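Local coordinates for nitrilotriacetate monooxygenase (Burkholderia pseudomallei, PDB 3SDO), which probably acts as a flavin-dependent monooxygenase of the NtaA/SnaA/DszA family, using reduced FMN and molecular oxygen to oxidise an organic substrate, at residues 15-20 against 58-63; 273-278 against 394-399; 321-326 against 349-354; 374-379 against 413-418. All coordinates share one frame; numbering follows the deposited sequence.

Contact 1: residues 15-20 against 58-63; sequences LIQGAG and FIADSA
L15, the last residue of strand 11-15, sits beside F58 of strand 56-59 in parallel pairing, and both side chains emerge on the same face of the sheet. The F58 carbonyl receives the main bond of the contact, from I16 N to F58 O at 3.0 Å; L15 CA adds a CA-H...O contact to the same oxygen. With CG turned away from the backbone N (chi1 166°), L15 sends its CD1 branch over to the neighbouring strand, where CD1 lies 3.8 Å from F58 CD2, approaching the ring obliquely, and 3.8 Å from A60 CB. I16 leans the other way: its CB faces the CD1 methyl of I59 at 4.2 Å, and I16 O is grazed by that methyl as well. At Q17 direct pairing has given way to water. One water donates to I16 O at 2.9 Å and to Q17 OE1 at 2.6 Å, and accepts a weak bond from A60 N, so a single molecule bridges the two segments as they part. The bend of the Q17 chain at chi2 (78°) brings OE1 back to this water and to within 3.7 Å of A60 CB. From Q17 to G20 the backbone makes a type II' turn, closed by G20 N bonding to Q17 O. D61, a predicted FMN ligand two residues past the end of strand 56-59, forms a salt bridge with R111 of the second subunit. Here the strands belong to the TIM barrel of luciferase-like monooxygenases, whose active site lies at the C-terminal ends of the strands.

Contact 2: residues 273-278 against 394-399; sequences IGPIVG and FMLGLP
Two neighbouring strands of the parallel TIM-barrel sheet, 268-277 and 393-396, meet here, with I273 paired to L396. Two backbone bonds grip I273 from the other strand: I273 N donates to M395 O at 3.1 Å, and G397 N donates to I273 O at 2.9 Å in an almost straight N-H...O line (176°). L396 CA adds a CA-H...O contact to I273 O. The I273 side chain provides the largest apolar overlap. Its CG1 stands between the backbone N and the carbonyl carbon (chi1 57°), and from there CD1 reaches F394 CD1 at 3.6 Å, coming at the ring obliquely while CG2 touches the same ring atom. M382 of helix 375-387 packs on both side chains, closing this face of the sheet against the outer helix layer. Beyond G274 the contact passes to P275 and I276 against L398 and P399. L398 CD2 lies 3.5 Å from P275 O and also touches P275 CD, the two side chains meeting at about a right angle, while I276 CD1 rests 4.3 Å from P399 CG. At G274 the two segments run very close, CA lying 3.5 Å from G397 O. F408 of helix 401-418 packs on P275 and L396. Parallel hydrogen bonds between strands, backed by helices that carry the chain from one strand to the next, are typical of the beta/alpha barrel of luciferase-like monooxygenases.

Contact 3: residues 321-326 against 349-354; sequences PFPDIG and LTLREV
A lone backbone bridge, P321 with T350, ties an irregular loop to the start of a helix, and one bond secures it: F322 N donates to L349 O at 3.2 Å, in the carbonyl plane and on a lone pair. Beside that bond the F322 ring is laid across the first turn of helix 351-363. Because CG points away from the backbone N (chi1 -179°), the ring reaches V354, the two side chains crossing at about a right angle; CE1 lies 3.6 Å from V354 CG1, and CD1 touches V354 CG2. The CD1 branch of L351 comes to F322 CD1 at 3.8 Å. Both this methyl and V354 CG1 meet the ring obliquely. P323 CD sits 3.5 Å above one ring face, offset toward the rim. A344 of helix 334-346 and L304 of helix 297-307 also pack on F322, placing its ring among three helices. The helix start is secured separately: E353 N donates to T350 OG1 at 3.2 Å, while T350 N donates to E353 OE1 at 3.0 Å, reaching the carboxylate on its anti side and somewhat out of its plane. This reciprocal pair is a capping box, the classic N-terminal stop signal of an alpha-helix.

Contact 4: residues 374-379 against 413-418; sequences TPEAVA and LPVLSA. With EDO (1,2-ethanediol), chain D.
Apolar contacts join helices 375-387 and 401-418, with V415 directed between P375, E376 and A379. Its two methyls divide the work: CG2 lies 3.9 Å from P375 CB, and CG1 lies 3.7 Å from A379 CB. The same A379 methyl also meets L416 CD2 at 3.7 Å. The short helical segments cross at -64° with their axes 9.1 Å apart. Polar contacts gather on E376. Its chain bends at chi2 (-73°), which brings the carboxylate against V415 and leaves OE1 3.3 Å from V415 CG1. The same OE1 accepts from O2 of a 1,2-ethanediol, probably from the crystallisation liquor, at 3.0 Å, and is in a salt bridge with R419. The diol's other hydroxyl, O1, lies doubtfully close to E376 OE2. Within the first segment T374 caps its helix, A377 N donating to T374 OG1. With no hydrogen bond passing between the two segments, their adhesion rests on partly buried apolar packing, while at the more exposed margin R419 probably balances the charge of E376 and the diol merely bonds to OE1.

Overall arrangement
Contacts 1 and 2 belong to one barrel sheet, their centres 14 Å apart, and strand 11-15 joins them: L15 N lies 2.9 Å from L396 O, a probable hydrogen bond, and F58 packs on M395. Contact 1 carries the predicted FMN ligand D61, and the F58 side chain comes within about 3 Å of that of T98, another predicted ligand; the M395 side chain is about 9 Å from that of T98. Contact 4 lies on the outer helix layer, centred 13 Å from contact 2, where V378 packs on P275 and V277. Contact 3 falls within the chain excursion closed by contact 2, yet its centre is 30 Å away, remote from the predicted flavin site.

Contact 1: residues 15-20 against 58-63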
loop_
_atom_site.group_PDB
_atom_site.type_symbol
_atom_site.label_atom_id
_atom_site.label_comp_id
_atom_site.label_asym_id
_atom_site.label_seq_id
_atom_site.Cartn_x
_atom_site.Cartn_y
_atom_site.Cartn_z
ATOM N N LEU A 15 -8.227 11.377 10.583
ATOM C CA LEU A 15 -6.927 10.753 10.746
ATOM C C LEU A 15 -7.133 9.485 11.545
ATOM O O LEU A 15 -7.508 9.545 12.723
ATOM C CB LEU A 15 -5.960 11.673 11.501
ATOM C CG LEU A 15 -4.670 10.990 12.033
ATOM C CD1 LEU A 15 -3.827 10.517 10.852
ATOM C CD2 LEU A 15 -3.834 11.873 12.997
ATOM N N ILE A 16 -6.891 8.326 10.946
ATOM C CA ILE A 16 -6.989 7.094 11.721
ATOM C C ILE A 16 -5.583 6.654 12.087
ATOM O O ILE A 16 -4.930 5.922 11.344
ATOM C CB ILE A 16 -7.767 6.011 10.979
ATOM C CG1 ILE A 16 -9.084 6.584 10.453
ATOM C CG2 ILE A 16 -8.028 4.843 11.897
ATOM C CD1 ILE A 16 -9.935 5.571 9.719
ATOM N N GLN A 17 -5.106 7.151 13.228
ATOM C CA GLN A 17 -3.776 6.870 13.718
ATOM C C GLN A 17 -3.844 5.680 14.680
ATOM O O GLN A 17 -3.504 5.797 15.846
ATOM C CB GLN A 17 -3.229 8.102 14.431
ATOM C CG GLN A 17 -1.739 8.112 14.681
ATOM C CD GLN A 17 -0.928 8.457 13.441
ATOM O OE1 GLN A 17 -1.320 8.128 12.327
ATOM N NE2 GLN A 17 0.240 9.076 13.641
ATOM N N GLY A 18 -4.272 4.533 14.158
ATOM C CA GLY A 18 -4.433 3.339 14.960
ATOM C C GLY A 18 -5.257 3.642 16.185
ATOM O O GLY A 18 -6.340 4.226 16.086
ATOM N N ALA A 19 -4.693 3.330 17.337
ATOM C CA ALA A 19 -5.350 3.546 18.629
ATOM C C ALA A 19 -5.777 4.972 18.889
ATOM O O ALA A 19 -6.770 5.195 19.587
ATOM C CB ALA A 19 -4.452 3.056 19.782
ATOM N N GLY A 20 -5.025 5.944 18.382
ATOM C CA GLY A 20 -5.372 7.338 18.589
ATOM C C GLY A 20 -4.224 8.290 18.347
ATOM O O GLY A 20 -3.072 7.878 18.245
ATOM N N PHE A 58 -7.799 9.423 6.460
ATOM C CA PHE A 58 -6.416 9.799 6.216
ATOM C C PHE A 58 -5.483 8.886 7.035
ATOM O O PHE A 58 -5.641 8.731 8.253
ATOM C CB PHE A 58 -6.197 11.284 6.551
ATOM C CG PHE A 58 -4.741 11.721 6.546
ATOM C CD1 PHE A 58 -3.894 11.363 5.514
ATOM C CD2 PHE A 58 -4.234 12.490 7.577
ATOM C CE1 PHE A 58 -2.547 11.754 5.513
ATOM C CE2 PHE A 58 -2.892 12.895 7.591
ATOM C CZ PHE A 58 -2.048 12.524 6.567
ATOM N N ILE A 59 -4.562 8.248 6.323
ATOM C CA ILE A 59 -3.547 7.367 6.875
ATOM C C ILE A 59 -2.224 8.087 6.731
ATOM O O ILE A 59 -1.685 8.202 5.622
ATOM C CB ILE A 59 -3.508 6.013 6.146
ATOM C CG1 ILE A 59 -4.874 5.325 6.234
ATOM C CG2 ILE A 59 -2.440 5.075 6.757
ATOM C CD1 ILE A 59 -5.357 5.079 7.687
ATOM N N ALA A 60 -1.759 8.632 7.855
ATOM C CA ALA A 60 -0.452 9.248 7.979
ATOM C C ALA A 60 0.600 8.142 7.964
ATOM O O ALA A 60 0.272 6.969 8.061
ATOM C CB ALA A 60 -0.350 10.069 9.305
ATOM N N ASP A 61 1.861 8.514 7.839
ATOM C CA ASP A 61 2.889 7.495 7.716
ATOM C C ASP A 61 4.249 7.902 8.264
ATOM O O ASP A 61 4.527 9.100 8.442
ATOM C CB ASP A 61 3.029 7.103 6.251
ATOM C CG ASP A 61 3.612 5.719 6.077
ATOM O OD1 ASP A 61 3.214 4.807 6.851
ATOM O OD2 ASP A 61 4.453 5.558 5.170
ATOM N N SER A 62 5.065 6.889 8.538
ATOM C CA SER A 62 6.469 7.048 8.887
ATOM C C SER A 62 7.259 5.868 8.345
ATOM O O SER A 62 6.692 4.816 8.041
ATOM C CB SER A 62 6.635 7.134 10.410
ATOM O OG SER A 62 6.153 5.946 11.045
ATOM N N ALA A 63 8.574 6.043 8.225
ATOM C CA ALA A 63 9.439 4.970 7.739
ATOM C C ALA A 63 10.764 4.939 8.498
ATOM O O ALA A 63 11.808 4.706 7.907
ATOM C CB ALA A 63 9.678 5.116 6.244
HETATM O O HOH W 1 -2.473 7.114 10.285
#

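Contact 2: residues 273-278 against 394-399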
loop_
_atom_site.group_PDB
_atom_site.type_symbol
_atom_site.label_atom_id
_atom_site.label_comp_id
_atom_site.label_asym_id
_atom_site.label_seq_id
_atom_site.Cartn_x
_atom_site.Cartn_y
_atom_site.Cartn_z
ATOM N N ILE A 273 -7.791 19.162 14.480
ATOM C CA ILE A 273 -8.361 19.414 15.780
ATOM C C ILE A 273 -8.682 18.077 16.397
ATOM O O ILE A 273 -8.857 17.076 15.668
ATOM C CB ILE A 273 -9.653 20.276 15.731
ATOM C CG1 ILE A 273 -10.732 19.627 14.852
ATOM C CG2 ILE A 273 -9.333 21.652 15.198
ATOM C CD1 ILE A 273 -12.121 20.312 14.959
ATOM N N GLY A 274 -8.726 18.073 17.728
ATOM C CA GLY A 274 -8.993 16.885 18.532
ATOM C C GLY A 274 -10.013 17.151 19.623
ATOM O O GLY A 274 -9.670 17.191 20.800
ATOM N N PRO A 275 -11.278 17.325 19.242
ATOM C CA PRO A 275 -12.311 17.687 20.212
ATOM C C PRO A 275 -12.673 16.580 21.203
ATOM O O PRO A 275 -12.679 15.412 20.848
ATOM C CB PRO A 275 -13.518 17.996 19.320
ATOM C CG PRO A 275 -13.253 17.195 18.072
ATOM C CD PRO A 275 -11.809 17.316 17.866
ATOM N N ILE A 276 -13.025 16.979 22.420
ATOM C CA ILE A 276 -13.485 16.073 23.452
ATOM C C ILE A 276 -14.801 16.603 23.994
ATOM O O ILE A 276 -14.859 17.728 24.514
ATOM C CB ILE A 276 -12.458 15.993 24.603
ATOM C CG1 ILE A 276 -11.082 15.573 24.068
ATOM C CG2 ILE A 276 -12.949 15.045 25.715
ATOM C CD1 ILE A 276 -9.995 15.463 25.171
ATOM N N VAL A 277 -15.860 15.809 23.880
ATOM C CA VAL A 277 -17.202 16.298 24.183
ATOM C C VAL A 277 -17.850 15.454 25.272
ATOM O O VAL A 277 -17.537 14.267 25.421
ATOM C CB VAL A 277 -18.113 16.320 22.916
ATOM C CG1 VAL A 277 -17.528 17.286 21.854
ATOM C CG2 VAL A 277 -18.245 14.938 22.333
ATOM N N GLY A 278 -18.717 16.104 26.036
ATOM C CA GLY A 278 -19.540 15.476 27.044
ATOM C C GLY A 278 -20.818 16.292 27.157
ATOM O O GLY A 278 -20.894 17.395 26.624
ATOM N N PHE A 394 -12.264 20.362 8.625
ATOM C CA PHE A 394 -11.329 19.958 9.661
ATOM C C PHE A 394 -10.793 18.548 9.462
ATOM O O PHE A 394 -11.505 17.667 9.008
ATOM C CB PHE A 394 -11.986 20.027 11.030
ATOM C CG PHE A 394 -12.446 21.392 11.401
ATOM C CD1 PHE A 394 -11.567 22.294 11.953
ATOM C CD2 PHE A 394 -13.763 21.779 11.185
ATOM C CE1 PHE A 394 -11.990 23.595 12.285
ATOM C CE2 PHE A 394 -14.182 23.059 11.502
ATOM C CZ PHE A 394 -13.283 23.962 12.073
ATOM N N MET A 395 -9.536 18.357 9.825
ATOM C CA MET A 395 -8.939 17.027 9.940
ATOM C C MET A 395 -9.072 16.573 11.393
ATOM O O MET A 395 -8.412 17.125 12.277
ATOM C CB MET A 395 -7.466 17.098 9.532
ATOM C CG MET A 395 -6.750 15.763 9.433
ATOM S SD MET A 395 -7.080 14.873 7.887
ATOM C CE MET A 395 -6.218 15.891 6.641
ATOM N N LEU A 396 -9.899 15.566 11.642
ATOM C CA LEU A 396 -10.124 15.071 13.000
ATOM C C LEU A 396 -8.984 14.158 13.401
ATOM O O LEU A 396 -8.764 13.127 12.768
ATOM C CB LEU A 396 -11.450 14.332 13.089
ATOM C CG LEU A 396 -12.651 15.175 12.687
ATOM C CD1 LEU A 396 -13.814 14.267 12.281
ATOM C CD2 LEU A 396 -13.037 16.115 13.843
ATOM N N GLY A 397 -8.253 14.572 14.436
ATOM C CA GLY A 397 -7.172 13.790 15.020
ATOM C C GLY A 397 -7.537 13.502 16.454
ATOM O O GLY A 397 -7.075 14.195 17.359
ATOM N N LEU A 398 -8.381 12.492 16.666
ATOM C CA LEU A 398 -8.964 12.284 17.986
ATOM C C LEU A 398 -7.957 11.596 18.908
ATOM O O LEU A 398 -7.266 10.669 18.496
ATOM C CB LEU A 398 -10.273 11.505 17.905
ATOM C CG LEU A 398 -11.344 12.335 17.186
ATOM C CD1 LEU A 398 -12.259 11.468 16.352
ATOM C CD2 LEU A 398 -12.104 13.228 18.196
ATOM N N PRO A 399 -7.862 12.065 20.166
ATOM C CA PRO A 399 -6.874 11.503 21.074
ATOM C C PRO A 399 -6.958 9.958 21.175
ATOM O O PRO A 399 -5.935 9.278 21.183
ATOM C CB PRO A 399 -7.212 12.186 22.419
ATOM C CG PRO A 399 -7.797 13.449 22.056
ATOM C CD PRO A 399 -8.599 13.176 20.789
#

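Contact 3: residues 321-326 against 349-354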
loop_
_atom_site.group_PDB
_atom_site.type_symbol
_atom_site.label_atom_id
_atom_site.label_comp_id
_atom_site.label_asym_id
_atom_site.label_seq_id
_atom_site.Cartn_x
_atom_site.Cartn_y
_atom_site.Cartn_z
ATOM N N PRO A 321 4.746 21.376 45.861
ATOM C CA PRO A 321 5.058 22.455 44.924
ATOM C C PRO A 321 6.107 22.035 43.906
ATOM O O PRO A 321 6.919 21.164 44.188
ATOM C CB PRO A 321 5.604 23.572 45.827
ATOM C CG PRO A 321 6.031 22.885 47.103
ATOM C CD PRO A 321 5.017 21.768 47.260
ATOM N N PHE A 322 6.073 22.626 42.717
ATOM C CA PHE A 322 7.130 22.386 41.741
ATOM C C PHE A 322 8.399 22.892 42.385
ATOM O O PHE A 322 8.400 24.012 42.920
ATOM C CB PHE A 322 6.873 23.145 40.452
ATOM C CG PHE A 322 7.914 22.919 39.400
ATOM C CD1 PHE A 322 7.903 21.768 38.642
ATOM C CD2 PHE A 322 8.898 23.865 39.156
ATOM C CE1 PHE A 322 8.861 21.542 37.669
ATOM C CE2 PHE A 322 9.867 23.652 38.176
ATOM C CZ PHE A 322 9.841 22.489 37.423
ATOM N N PRO A 323 9.484 22.093 42.351
ATOM C CA PRO A 323 10.677 22.494 43.124
ATOM C C PRO A 323 11.484 23.655 42.525
ATOM O O PRO A 323 11.432 23.904 41.319
ATOM C CB PRO A 323 11.525 21.218 43.137
ATOM C CG PRO A 323 11.141 20.493 41.900
ATOM C CD PRO A 323 9.665 20.773 41.712
ATOM N N ASP A 324 12.241 24.340 43.379
ATOM C CA ASP A 324 13.122 25.420 42.942
ATOM C C ASP A 324 14.330 24.759 42.283
ATOM O O ASP A 324 15.278 24.346 42.957
ATOM C CB ASP A 324 13.544 26.296 44.131
ATOM C CG ASP A 324 14.200 27.607 43.706
ATOM O OD1 ASP A 324 14.364 27.854 42.490
ATOM O OD2 ASP A 324 14.548 28.401 44.609
ATOM N N ILE A 325 14.256 24.621 40.965
ATOM C CA ILE A 325 15.317 23.995 40.188
ATOM C C ILE A 325 16.026 25.049 39.340
ATOM O O ILE A 325 16.704 24.709 38.369
ATOM C CB ILE A 325 14.750 22.870 39.260
ATOM N N GLY A 326 15.871 26.318 39.719
ATOM C CA GLY A 326 16.450 27.463 38.992
ATOM C C GLY A 326 17.941 27.392 38.693
ATOM O O GLY A 326 18.396 27.934 37.678
ATOM N N LEU A 349 1.463 25.872 40.892
ATOM C CA LEU A 349 1.346 24.495 40.402
ATOM C C LEU A 349 2.199 23.500 41.180
ATOM O O LEU A 349 3.307 23.805 41.617
ATOM C CB LEU A 349 1.699 24.405 38.911
ATOM C CG LEU A 349 0.838 25.247 37.962
ATOM C CD1 LEU A 349 1.151 24.922 36.504
ATOM C CD2 LEU A 349 -0.659 25.042 38.236
ATOM N N THR A 350 1.661 22.294 41.331
ATOM C CA THR A 350 2.401 21.184 41.903
ATOM C C THR A 350 3.303 20.599 40.812
ATOM O O THR A 350 3.162 20.939 39.633
ATOM C CB THR A 350 1.435 20.109 42.420
ATOM O OG1 THR A 350 0.659 19.592 41.322
ATOM C CG2 THR A 350 0.501 20.699 43.498
ATOM N N LEU A 351 4.213 19.707 41.204
ATOM C CA LEU A 351 5.082 19.025 40.257
ATOM C C LEU A 351 4.256 18.207 39.266
ATOM O O LEU A 351 4.575 18.179 38.084
ATOM C CB LEU A 351 6.060 18.104 40.973
ATOM C CG LEU A 351 6.885 17.175 40.079
ATOM C CD1 LEU A 351 7.617 17.953 38.975
ATOM C CD2 LEU A 351 7.870 16.326 40.920
ATOM N N ARG A 352 3.219 17.534 39.760
ATOM C CA ARG A 352 2.336 16.734 38.904
ATOM C C ARG A 352 1.676 17.635 37.865
ATOM O O ARG A 352 1.682 17.315 36.692
ATOM C CB ARG A 352 1.264 15.999 39.723
ATOM C CG ARG A 352 0.527 14.922 38.921
ATOM C CD ARG A 352 -0.768 14.480 39.585
ATOM N NE ARG A 352 -0.528 13.843 40.884
ATOM C CZ ARG A 352 -0.299 12.547 41.087
ATOM N NH1 ARG A 352 -0.257 11.682 40.081
ATOM N NH2 ARG A 352 -0.097 12.110 42.326
ATOM N N GLU A 353 1.149 18.778 38.297
ATOM C CA GLU A 353 0.441 19.700 37.384
ATOM C C GLU A 353 1.413 20.267 36.354
ATOM O O GLU A 353 1.079 20.367 35.189
ATOM C CB GLU A 353 -0.242 20.842 38.158
ATOM C CG GLU A 353 -1.454 20.389 38.948
ATOM C CD GLU A 353 -1.969 21.449 39.933
ATOM O OE1 GLU A 353 -1.169 22.280 40.426
ATOM O OE2 GLU A 353 -3.182 21.424 40.237
ATOM N N VAL A 354 2.630 20.609 36.780
ATOM C CA VAL A 354 3.637 21.068 35.817
ATOM C C VAL A 354 3.976 19.974 34.818
ATOM O O VAL A 354 3.998 20.241 33.618
ATOM C CB VAL A 354 4.941 21.551 36.468
ATOM C CG1 VAL A 354 6.014 21.719 35.402
ATOM C CG2 VAL A 354 4.704 22.852 37.219
#

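Contact 4: residues 374-379 against 413-418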
loop_
_atom_site.group_PDB
_atom_site.type_symbol
_atom_site.label_atom_id
_atom_site.label_comp_id
_atom_site.label_asym_id
_atom_site.label_seq_id
_atom_site.Cartn_x
_atom_site.Cartn_y
_atom_site.Cartn_z
ATOM N N THR A 374 -19.357 20.862 25.754
ATOM C CA THR A 374 -20.598 20.280 25.269
ATOM C C THR A 374 -20.653 20.255 23.750
ATOM O O THR A 374 -19.969 21.060 23.078
ATOM C CB THR A 374 -21.802 21.065 25.743
ATOM O OG1 THR A 374 -21.719 22.377 25.177
ATOM C CG2 THR A 374 -21.840 21.117 27.309
ATOM N N PRO A 375 -21.481 19.362 23.190
ATOM C CA PRO A 375 -21.643 19.363 21.734
ATOM C C PRO A 375 -21.953 20.740 21.132
ATOM O O PRO A 375 -21.356 21.108 20.129
ATOM C CB PRO A 375 -22.790 18.376 21.504
ATOM C CG PRO A 375 -22.688 17.397 22.670
ATOM C CD PRO A 375 -22.135 18.201 23.829
ATOM N N GLU A 376 -22.847 21.506 21.743
ATOM C CA GLU A 376 -23.191 22.826 21.203
ATOM C C GLU A 376 -21.986 23.754 21.256
ATOM O O GLU A 376 -21.698 24.442 20.277
ATOM C CB GLU A 376 -24.357 23.477 21.965
ATOM C CG GLU A 376 -25.721 22.875 21.744
ATOM C CD GLU A 376 -26.342 23.170 20.396
ATOM O OE1 GLU A 376 -25.770 23.929 19.569
ATOM O OE2 GLU A 376 -27.427 22.596 20.170
ATOM N N ALA A 377 -21.277 23.780 22.390
ATOM C CA ALA A 377 -20.124 24.689 22.526
ATOM C C ALA A 377 -19.026 24.335 21.545
ATOM O O ALA A 377 -18.441 25.217 20.924
ATOM C CB ALA A 377 -19.569 24.702 23.972
ATOM N N VAL A 378 -18.746 23.038 21.399
ATOM C CA VAL A 378 -17.704 22.583 20.488
ATOM C C VAL A 378 -18.089 22.865 19.026
ATOM O O VAL A 378 -17.251 23.278 18.216
ATOM C CB VAL A 378 -17.397 21.057 20.722
ATOM C CG1 VAL A 378 -16.580 20.465 19.567
ATOM C CG2 VAL A 378 -16.678 20.871 22.077
ATOM N N ALA A 379 -19.361 22.646 18.688
ATOM C CA ALA A 379 -19.870 22.995 17.350
ATOM C C ALA A 379 -19.750 24.501 17.075
ATOM O O ALA A 379 -19.353 24.898 15.974
ATOM C CB ALA A 379 -21.329 22.525 17.157
ATOM N N LEU A 413 -21.748 15.985 15.102
ATOM C CA LEU A 413 -22.243 16.152 13.737
ATOM C C LEU A 413 -23.736 16.494 13.662
ATOM O O LEU A 413 -24.115 17.335 12.868
ATOM C CB LEU A 413 -21.880 14.945 12.850
ATOM C CG LEU A 413 -20.378 14.779 12.531
ATOM C CD1 LEU A 413 -20.094 13.546 11.619
ATOM C CD2 LEU A 413 -19.801 16.053 11.890
ATOM N N PRO A 414 -24.598 15.845 14.479
ATOM C CA PRO A 414 -26.024 16.180 14.443
ATOM C C PRO A 414 -26.345 17.616 14.869
ATOM O O PRO A 414 -27.278 18.200 14.352
ATOM C CB PRO A 414 -26.635 15.169 15.421
ATOM C CG PRO A 414 -25.694 14.030 15.360
ATOM C CD PRO A 414 -24.362 14.669 15.327
ATOM N N VAL A 415 -25.584 18.173 15.805
ATOM C CA VAL A 415 -25.697 19.587 16.166
ATOM C C VAL A 415 -25.281 20.474 14.996
ATOM O O VAL A 415 -25.982 21.417 14.645
ATOM C CB VAL A 415 -24.829 19.938 17.405
ATOM C CG1 VAL A 415 -24.791 21.472 17.638
ATOM C CG2 VAL A 415 -25.335 19.178 18.635
ATOM N N LEU A 416 -24.168 20.156 14.352
ATOM C CA LEU A 416 -23.767 20.933 13.169
ATOM C C LEU A 416 -24.815 20.876 12.059
ATOM O O LEU A 416 -25.131 21.912 11.443
ATOM C CB LEU A 416 -22.406 20.497 12.643
ATOM C CG LEU A 416 -21.165 20.874 13.438
ATOM C CD1 LEU A 416 -19.932 20.181 12.825
ATOM C CD2 LEU A 416 -20.990 22.393 13.460
ATOM N N SER A 417 -25.364 19.684 11.811
ATOM C CA SER A 417 -26.413 19.507 10.811
ATOM C C SER A 417 -27.649 20.361 11.150
ATOM O O SER A 417 -28.188 21.053 10.285
ATOM C CB SER A 417 -26.838 18.022 10.651
ATOM O OG SER A 417 -25.772 17.210 10.197
ATOM N N ALA A 418 -28.068 20.328 12.406
ATOM C CA ALA A 418 -29.217 21.121 12.841
ATOM C C ALA A 418 -29.025 22.628 12.631
ATOM O O ALA A 418 -30.009 23.347 12.397
ATOM C CB ALA A 418 -29.543 20.813 14.298
HETATM C C1 EDO D . -29.394 23.461 17.358
HETATM O O1 EDO D . -28.508 22.511 18.003
HETATM C C2 EDO D . -29.383 24.861 17.966
HETATM O O2 EDO D . -28.060 25.374 18.202
#